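Local coordinates for thylakoid lumenal 15 kDa protein 1, chloroplastic (Arabidopsis thaliana, PDB 3N90) that is of unknown function but folds as a right-handed quadrilateral beta helix of pentapeptide repeats, in the thylakoid lumen of the chloroplast, at residues V78-T84 / S98-I104; I104-D108 / V125-N130; N42-L48 / D62-L68. The protein carries 2 engineered substitutions. All blocks are in the same frame, centred on the assembly; numbering follows the deposited sequence.

Contact 1 (V78-T84 / S98-I104)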
loop_
_atom_site.group_PDB
_atom_site.type_symbol
_atom_site.label_atom_id
_atom_site.label_comp_id
_atom_site.label_asym_id
_atom_site.label_seq_id
_atom_site.Cartn_x
_atom_site.Cartn_y
_atom_site.Cartn_z
ATOM N N VAL A 78 -4.469 -6.471 3.128
ATOM C CA VAL A 78 -4.250 -5.071 3.447
ATOM C C VAL A 78 -5.312 -4.618 4.442
ATOM O O VAL A 78 -5.913 -3.549 4.299
ATOM C CB VAL A 78 -4.202 -4.219 2.133
ATOM C CG1 VAL A 78 -3.495 -2.880 2.396
ATOM C CG2 VAL A 78 -3.402 -4.970 1.079
ATOM N N THR A 79 -5.566 -5.455 5.442
ATOM C CA THR A 79 -6.598 -5.140 6.432
ATOM C C THR A 79 -6.032 -4.231 7.511
ATOM O O THR A 79 -4.910 -4.418 7.969
ATOM C CB THR A 79 -7.215 -6.429 7.087
ATOM O OG1 THR A 79 -6.205 -7.099 7.817
ATOM C CG2 THR A 79 -7.759 -7.388 6.060
ATOM N N LYS A 80 -6.814 -3.233 7.929
ATOM C CA LYS A 80 -6.411 -2.351 9.044
ATOM C C LYS A 80 -5.069 -1.622 8.832
ATOM O O LYS A 80 -4.331 -1.333 9.778
ATOM C CB LYS A 80 -6.428 -3.120 10.368
ATOM C CG LYS A 80 -7.803 -3.604 10.799
ATOM C CD LYS A 80 -7.733 -4.302 12.181
ATOM C CE LYS A 80 -9.008 -5.093 12.464
ATOM N NZ LYS A 80 -10.115 -4.170 12.901
ATOM N N VAL A 81 -4.803 -1.297 7.578
ATOM C CA VAL A 81 -3.570 -0.651 7.178
ATOM C C VAL A 81 -3.855 0.831 7.093
ATOM O O VAL A 81 -4.920 1.224 6.638
ATOM C CB VAL A 81 -3.130 -1.150 5.776
ATOM C CG1 VAL A 81 -2.003 -0.288 5.194
ATOM C CG2 VAL A 81 -2.704 -2.640 5.825
ATOM N N ASN A 82 -2.895 1.645 7.518
ATOM C CA ASN A 82 -3.025 3.072 7.367
ATOM C C ASN A 82 -2.487 3.486 6.005
ATOM O O ASN A 82 -1.288 3.330 5.718
ATOM C CB ASN A 82 -2.308 3.784 8.503
ATOM C CG ASN A 82 -2.640 5.262 8.565
ATOM O OD1 ASN A 82 -3.248 5.817 7.650
ATOM N ND2 ASN A 82 -2.232 5.907 9.654
ATOM N N LEU A 83 -3.394 3.940 5.140
ATOM C CA LEU A 83 -3.008 4.434 3.829
ATOM C C LEU A 83 -3.257 5.954 3.636
ATOM O O LEU A 83 -3.316 6.435 2.503
ATOM C CB LEU A 83 -3.669 3.642 2.696
ATOM C CG LEU A 83 -3.167 2.204 2.393
ATOM C CD1 LEU A 83 -4.222 1.535 1.495
ATOM C CD2 LEU A 83 -1.834 2.196 1.738
ATOM N N THR A 84 -3.354 6.669 4.747
ATOM C CA THR A 84 -3.567 8.119 4.718
ATOM C C THR A 84 -2.479 8.769 3.871
ATOM O O THR A 84 -1.269 8.552 4.115
ATOM C CB THR A 84 -3.520 8.727 6.129
ATOM O OG1 THR A 84 -4.546 8.168 6.947
ATOM C CG2 THR A 84 -3.699 10.264 6.063
ATOM N N SER A 98 -7.865 -7.978 0.473
ATOM C CA SER A 98 -8.802 -7.347 1.400
ATOM C C SER A 98 -8.258 -6.020 1.886
ATOM O O SER A 98 -7.130 -5.965 2.330
ATOM C CB SER A 98 -9.101 -8.243 2.597
ATOM O OG SER A 98 -9.978 -7.540 3.463
ATOM N N PHE A 99 -9.056 -4.954 1.782
ATOM C CA PHE A 99 -8.718 -3.653 2.418
ATOM C C PHE A 99 -9.608 -3.368 3.644
ATOM O O PHE A 99 -9.620 -2.248 4.156
ATOM C CB PHE A 99 -8.809 -2.478 1.413
ATOM C CG PHE A 99 -7.575 -2.277 0.554
ATOM C CD1 PHE A 99 -6.888 -1.063 0.587
ATOM C CD2 PHE A 99 -7.120 -3.266 -0.304
ATOM C CE1 PHE A 99 -5.746 -0.842 -0.200
ATOM C CE2 PHE A 99 -5.960 -3.059 -1.097
ATOM C CZ PHE A 99 -5.271 -1.840 -1.046
ATOM N N LYS A 100 -10.344 -4.379 4.122
ATOM C CA LYS A 100 -11.275 -4.185 5.252
ATOM C C LYS A 100 -10.632 -3.487 6.451
ATOM O O LYS A 100 -9.586 -3.930 6.966
ATOM C CB LYS A 100 -11.892 -5.525 5.675
ATOM C CG LYS A 100 -12.697 -5.465 6.980
ATOM C CD LYS A 100 -13.651 -6.634 7.100
ATOM C CE LYS A 100 -14.480 -6.549 8.372
ATOM N NZ LYS A 100 -15.369 -7.734 8.501
ATOM N N GLY A 101 -11.244 -2.386 6.898
ATOM C CA GLY A 101 -10.752 -1.711 8.087
ATOM C C GLY A 101 -9.652 -0.695 7.802
ATOM O O GLY A 101 -9.239 0.032 8.711
ATOM N N SER A 102 -9.184 -0.620 6.551
ATOM C CA SER A 102 -8.071 0.275 6.230
ATOM C C SER A 102 -8.497 1.743 6.173
ATOM O O SER A 102 -9.650 2.061 5.856
ATOM C CB SER A 102 -7.366 -0.167 4.964
ATOM O OG SER A 102 -6.675 -1.388 5.286
ATOM N N ASN A 103 -7.581 2.617 6.552
ATOM C CA ASN A 103 -7.838 4.053 6.482
ATOM C C ASN A 103 -7.269 4.571 5.184
ATOM O O ASN A 103 -6.055 4.556 4.995
ATOM C CB ASN A 103 -7.202 4.754 7.707
ATOM C CG ASN A 103 -7.356 6.287 7.665
ATOM O OD1 ASN A 103 -7.923 6.848 6.725
ATOM N ND2 ASN A 103 -6.833 6.956 8.688
ATOM N N ILE A 104 -8.133 5.030 4.279
ATOM C CA ILE A 104 -7.694 5.501 2.964
ATOM C C ILE A 104 -7.934 6.995 2.735
ATOM O O ILE A 104 -8.060 7.425 1.583
ATOM C CB ILE A 104 -8.306 4.702 1.811
ATOM C CG1 ILE A 104 -9.851 4.780 1.829
ATOM C CG2 ILE A 104 -7.798 3.238 1.881
ATOM C CD1 ILE A 104 -10.496 4.279 0.559
HETATM O O HOH W 1 -10.504 -1.290 11.456
#

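Contact 2 (I104-D108 / V125-N130)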
loop_
_atom_site.group_PDB
_atom_site.type_symbol
_atom_site.label_atom_id
_atom_site.label_comp_id
_atom_site.label_asym_id
_atom_site.label_seq_id
_atom_site.Cartn_x
_atom_site.Cartn_y
_atom_site.Cartn_z
ATOM N N ILE A 104 -8.133 5.030 4.279
ATOM C CA ILE A 104 -7.694 5.501 2.964
ATOM C C ILE A 104 -7.934 6.995 2.735
ATOM O O ILE A 104 -8.060 7.425 1.583
ATOM C CB ILE A 104 -8.306 4.702 1.811
ATOM C CG1 ILE A 104 -9.851 4.780 1.829
ATOM C CG2 ILE A 104 -7.798 3.238 1.881
ATOM C CD1 ILE A 104 -10.496 4.279 0.559
ATOM N N THR A 105 -7.982 7.738 3.832
ATOM C CA THR A 105 -8.203 9.187 3.796
ATOM C C THR A 105 -7.057 9.801 3.026
ATOM O O THR A 105 -5.906 9.724 3.470
ATOM C CB THR A 105 -8.202 9.806 5.205
ATOM O OG1 THR A 105 -9.223 9.216 6.004
ATOM C CG2 THR A 105 -8.457 11.345 5.133
ATOM N N GLY A 106 -7.366 10.402 1.880
ATOM C CA GLY A 106 -6.370 11.084 1.053
ATOM C C GLY A 106 -5.488 10.144 0.249
ATOM O O GLY A 106 -4.533 10.567 -0.384
ATOM N N ALA A 107 -5.821 8.852 0.220
ATOM C CA ALA A 107 -5.108 7.936 -0.678
ATOM C C ALA A 107 -5.385 8.219 -2.166
ATOM O O ALA A 107 -6.499 8.592 -2.552
ATOM C CB ALA A 107 -5.462 6.477 -0.336
ATOM N N ASP A 108 -4.406 8.017 -3.020
ATOM C CA ASP A 108 -4.633 8.239 -4.438
ATOM C C ASP A 108 -4.661 6.941 -5.254
ATOM O O ASP A 108 -3.639 6.295 -5.471
ATOM C CB ASP A 108 -3.607 9.274 -4.973
ATOM C CG ASP A 108 -3.940 9.785 -6.353
ATOM O OD1 ASP A 108 -4.474 9.015 -7.177
ATOM O OD2 ASP A 108 -3.610 10.968 -6.627
ATOM N N VAL A 125 -15.610 3.861 2.311
ATOM C CA VAL A 125 -14.719 4.378 3.343
ATOM C C VAL A 125 -13.837 5.517 2.822
ATOM O O VAL A 125 -12.995 5.999 3.582
ATOM C CB VAL A 125 -13.831 3.257 3.988
ATOM C CG1 VAL A 125 -14.669 2.291 4.859
ATOM C CG2 VAL A 125 -13.046 2.518 2.923
ATOM N N ALA A 126 -14.041 5.934 1.556
ATOM C CA ALA A 126 -13.192 6.914 0.858
ATOM C C ALA A 126 -13.534 8.372 1.115
ATOM O O ALA A 126 -14.692 8.797 0.979
ATOM C CB ALA A 126 -13.177 6.651 -0.662
ATOM N N ASP A 127 -12.503 9.136 1.459
ATOM C CA ASP A 127 -12.624 10.584 1.606
ATOM C C ASP A 127 -11.261 11.289 1.505
ATOM O O ASP A 127 -10.223 10.643 1.384
ATOM C CB ASP A 127 -13.422 10.949 2.879
ATOM C CG ASP A 127 -12.662 10.722 4.176
ATOM O OD1 ASP A 127 -11.485 10.287 4.179
ATOM O OD2 ASP A 127 -13.264 11.012 5.230
ATOM N N GLY A 128 -11.270 12.616 1.483
ATOM C CA GLY A 128 -10.024 13.348 1.592
ATOM C C GLY A 128 -9.354 13.677 0.297
ATOM O O GLY A 128 -9.778 13.243 -0.807
ATOM N N VAL A 129 -8.286 14.466 0.440
ATOM C CA VAL A 129 -7.450 14.856 -0.669
ATOM C C VAL A 129 -6.032 14.464 -0.296
ATOM O O VAL A 129 -5.616 14.606 0.853
ATOM C CB VAL A 129 -7.466 16.396 -0.960
ATOM C CG1 VAL A 129 -7.042 16.659 -2.398
ATOM C CG2 VAL A 129 -8.859 16.987 -0.711
ATOM N N ASN A 130 -5.324 13.977 -1.287
ATOM C CA ASN A 130 -3.953 13.518 -1.118
ATOM C C ASN A 130 -3.010 14.696 -0.854
ATOM O O ASN A 130 -2.825 15.529 -1.754
ATOM C CB ASN A 130 -3.546 12.771 -2.375
ATOM C CG ASN A 130 -2.183 12.124 -2.253
ATOM O OD1 ASN A 130 -1.187 12.706 -2.656
ATOM N ND2 ASN A 130 -2.135 10.918 -1.704
HETATM O O HOH W 2 -10.782 5.436 5.294
#

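Contact 3 (N42-L48 / D62-L68)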
loop_
_atom_site.group_PDB
_atom_site.type_symbol
_atom_site.label_atom_id
_atom_site.label_comp_id
_atom_site.label_asym_id
_atom_site.label_seq_id
_atom_site.Cartn_x
_atom_site.Cartn_y
_atom_site.Cartn_z
ATOM N N ASN A 42 6.258 -0.812 9.671
ATOM C CA ASN A 42 6.237 0.630 9.481
ATOM C C ASN A 42 6.868 1.033 8.151
ATOM O O ASN A 42 8.089 0.942 7.972
ATOM C CB ASN A 42 7.006 1.302 10.627
ATOM C CG ASN A 42 6.806 2.818 10.672
ATOM O OD1 ASN A 42 6.162 3.406 9.810
ATOM N ND2 ASN A 42 7.389 3.446 11.697
ATOM N N PHE A 43 6.026 1.426 7.192
ATOM C CA PHE A 43 6.507 1.983 5.914
ATOM C C PHE A 43 6.161 3.463 5.771
ATOM O O PHE A 43 6.050 3.952 4.663
ATOM C CB PHE A 43 5.903 1.250 4.696
ATOM C CG PHE A 43 6.360 -0.203 4.543
ATOM C CD1 PHE A 43 7.577 -0.498 3.927
ATOM C CD2 PHE A 43 5.584 -1.247 5.028
ATOM C CE1 PHE A 43 8.018 -1.806 3.748
ATOM C CE2 PHE A 43 6.028 -2.595 4.878
ATOM C CZ PHE A 43 7.258 -2.855 4.236
ATOM N N LYS A 44 5.964 4.169 6.880
ATOM C CA LYS A 44 5.501 5.564 6.765
ATOM C C LYS A 44 6.478 6.385 5.935
ATOM O O LYS A 44 7.676 6.364 6.206
ATOM C CB LYS A 44 5.311 6.191 8.152
ATOM C CG LYS A 44 4.872 7.662 8.094
ATOM C CD LYS A 44 4.375 8.122 9.459
ATOM C CE LYS A 44 3.689 9.473 9.329
ATOM N NZ LYS A 44 3.056 9.877 10.601
ATOM N N GLY A 45 5.981 7.050 4.894
ATOM C CA GLY A 45 6.822 7.860 3.992
ATOM C C GLY A 45 7.889 7.124 3.218
ATOM O O GLY A 45 8.820 7.750 2.677
ATOM N N ALA A 46 7.795 5.787 3.168
ATOM C CA ALA A 46 8.734 5.017 2.382
ATOM C C ALA A 46 8.528 5.262 0.877
ATOM O O ALA A 46 7.434 5.638 0.431
ATOM C CB ALA A 46 8.631 3.543 2.692
ATOM N N LYS A 47 9.588 5.066 0.108
ATOM C CA LYS A 47 9.498 5.186 -1.332
ATOM C C LYS A 47 9.464 3.774 -1.903
ATOM O O LYS A 47 10.461 3.022 -1.888
ATOM C CB LYS A 47 10.628 6.045 -1.934
ATOM C CG LYS A 47 10.822 7.413 -1.308
ATOM C CD LYS A 47 9.541 8.259 -1.258
ATOM C CE LYS A 47 9.814 9.691 -0.749
ATOM N NZ LYS A 47 8.748 10.634 -1.225
ATOM N N LEU A 48 8.271 3.390 -2.360
ATOM C CA LEU A 48 8.012 2.012 -2.759
ATOM C C LEU A 48 7.497 1.920 -4.210
ATOM O O LEU A 48 6.699 1.027 -4.557
ATOM C CB LEU A 48 6.977 1.394 -1.807
ATOM C CG LEU A 48 7.506 1.009 -0.407
ATOM C CD1 LEU A 48 6.452 1.104 0.669
ATOM C CD2 LEU A 48 8.067 -0.404 -0.524
ATOM N N ASP A 62 1.658 0.480 8.701
ATOM C CA ASP A 62 1.579 1.915 8.387
ATOM C C ASP A 62 2.185 2.225 7.014
ATOM O O ASP A 62 3.404 2.208 6.835
ATOM C CB ASP A 62 2.258 2.731 9.487
ATOM C CG ASP A 62 1.918 4.228 9.409
ATOM O OD1 ASP A 62 1.269 4.648 8.421
ATOM O OD2 ASP A 62 2.339 4.975 10.331
ATOM N N LEU A 63 1.332 2.441 6.021
ATOM C CA LEU A 63 1.813 2.904 4.721
ATOM C C LEU A 63 1.476 4.413 4.467
ATOM O O LEU A 63 1.453 4.889 3.317
ATOM C CB LEU A 63 1.271 1.997 3.626
ATOM C CG LEU A 63 2.010 0.669 3.358
ATOM C CD1 LEU A 63 1.103 -0.067 2.402
ATOM C CD2 LEU A 63 3.324 0.883 2.642
ATOM N N SER A 64 1.180 5.133 5.540
ATOM C CA SER A 64 0.786 6.551 5.407
ATOM C C SER A 64 1.897 7.348 4.724
ATOM O O SER A 64 3.078 7.080 4.951
ATOM C CB SER A 64 0.355 7.164 6.747
ATOM O OG SER A 64 1.412 7.235 7.672
ATOM N N GLU A 65 1.504 8.237 3.817
ATOM C CA GLU A 65 2.424 9.092 3.049
ATOM C C GLU A 65 3.471 8.341 2.204
ATOM O O GLU A 65 4.461 8.923 1.727
ATOM C CB GLU A 65 3.062 10.154 3.983
ATOM C CG GLU A 65 2.171 11.429 4.213
ATOM C CD GLU A 65 2.270 12.517 3.099
ATOM O OE1 GLU A 65 2.044 12.236 1.891
ATOM O OE2 GLU A 65 2.543 13.694 3.440
ATOM N N ALA A 66 3.254 7.042 2.012
ATOM C CA ALA A 66 4.128 6.257 1.161
ATOM C C ALA A 66 3.927 6.551 -0.325
ATOM O O ALA A 66 2.808 6.834 -0.768
ATOM C CB ALA A 66 3.930 4.769 1.434
ATOM N N ASP A 67 5.015 6.466 -1.090
ATOM C CA ASP A 67 4.971 6.458 -2.545
ATOM C C ASP A 67 4.807 5.018 -2.998
ATOM O O ASP A 67 5.739 4.232 -2.924
ATOM C CB ASP A 67 6.254 7.088 -3.101
ATOM C CG ASP A 67 6.306 7.116 -4.622
ATOM O OD1 ASP A 67 5.348 6.648 -5.297
ATOM O OD2 ASP A 67 7.344 7.598 -5.154
ATOM N N LEU A 68 3.581 4.645 -3.400
ATOM C CA LEU A 68 3.248 3.279 -3.830
ATOM C C LEU A 68 2.921 3.221 -5.329
ATOM O O LEU A 68 2.260 2.306 -5.790
ATOM C CB LEU A 68 2.054 2.749 -3.012
ATOM C CG LEU A 68 2.259 2.741 -1.485
ATOM C CD1 LEU A 68 0.901 2.527 -0.760
ATOM C CD2 LEU A 68 3.304 1.688 -1.118
HETATM O O HOH W 3 4.294 4.708 11.839
HETATM O O HOH W 4 8.682 9.785 -4.099
HETATM O O HOH W 5 6.522 9.899 0.055
#

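Contact 1 (V78-T84 / S98-I104)
S102 turns its hydroxyl in between the backbones of V78 and V81, a serine where pentapeptide repeats call for a small inward-facing residue. With OG beside its own backbone N (chi1 -70°), it accepts the N-H of V81, OG to V81 N 3.0 Å, and donates to V78 O at a distance so short that its exact length is doubtful. Inside the coil, the aromatic ring of F99 is met from two directions. V78 CB sits over one face, 3.9 Å from the ring centroid and 13° off the normal, a CH-pi contact, while L83 comes in at the edge with CD1 3.3 Å from F99 CE1; L122 of helix 116-125 also touches the F99 side chain. On the outer surface N82 and N103 run side by side, their amide planes 8° apart. N82 OD1 is gripped twice, by T84 N in an Asx turn and by T84 OG1, which lies in the carbonyl plane on a lone pair at 2.8 Å. N103 OD1 likewise has a threonine partner, T105. Backbone bonds such as N103 N to V81 O (3.0 Å) tie the coils together. Pentapeptide chemistry is thus split by side: hydrocarbon and one hydroxyl that both donates and accepts a hydrogen bond within, and outside a ladder of amides held in rotation by the threonines two residues on.

Contact 2 (I104-D108 / V125-N130)
N130 reaches the backbone of G106 along almost its whole length, a case of a capping segment meeting a turn by a side-chain amide. CB lies 3.1 Å from G106 O, and CG passes the same oxygen before the amide arrives at it. With CG anti to the backbone N (chi1 -174°), the amide is carried back over the turn, where ND2 donates to G106 O at 2.8 Å, nearly along the C=O axis and 16° out of the amide plane. ND2 also lies 3.9 Å from D108 CB, and the other branch, OD1, accepts from T133 N, which fixes the flip of the amide. A leucine here would probably leave G106 O without this donor and T133 N without its acceptor. The N-H of the same glycine, the third residue of the type II turn from I104 to A107, gives a nearly straight bond to D127 O, 2.9 Å. At G106 a CB would clash with V129 O, and at G128 one would strike G106 N, so both glycines permit the close approach. D127 OD1 lies 3.1 Å from T105 OG1, but that hydroxyl has N103 as a competing partner and the bond is not settled. The apolar side belongs to I104, whose CD1 meets A126 CB at 3.8 Å, while one water bridges I104 N and V125 O. Helix 116-125 flanks the turn through L122, which I104 also touches, and helix 137-140 closes in past V125-N130, with T137 against A126 and T140 against D108.

Contact 3 (N42-L48 / D62-L68)
F43 and L63 occupy equivalent places in successive coils and point the same way, F43 CB 3.3 Å from L63 CD2. That methyl also meets L48 CD1, which in turn packs on L68 CD2 at 3.7 Å, giving a continuous apolar stack. Backbone bonds join the two coils at four points, among them G45 N to S64 O (2.9 Å) and L48 N to D67 O (2.7 Å), and the type II turns from F43 and from L63 lie in register. The polar side chains mostly serve their own coil: S64 N and S64 OG both bind D62 OD1, on its anti and syn sides, an Asx turn repeated by K44 N on N42 OD1. N42 and D62 keep their flat groups 3° from parallel. The lysines contribute hydrocarbon and water bridges rather than salt bridges; extended K44 lays CG 3.5 Å from S64 OG, and bent K47 reaches D67 OD2 and E65 O through separate waters. D67 has its salt bridge with R69. In the stack, K21-L28 of the preceding coil bonds to N42-L48; the F43 ring lies nearly parallel to that of F23 and meets F33 edge-to-face, while V78-T84 continues beyond D62-L68.

All three contacts are partly buried, but contact 3, about 7 Å from the chain centre to its own centre, and contact 1, at about 9 Å, join coil to coil, whereas contact 2, at about 13 Å, joins the last turns to the C-terminal cap. Contacts 1 and 3 share the same plan of inward hydrophobic and outward Asx-turn residues, and meet where N82 and T84 bond to L63 and E65. Their spacing differs: bridged residues are 20 apart in contact 3 (N42 with D62) but 21 apart in contact 1 (N82 with N103). Contact 2, sharing I104 with contact 1, abandons this periodicity, has no beta bridge and relies on close-set glycines and an asparagine amide.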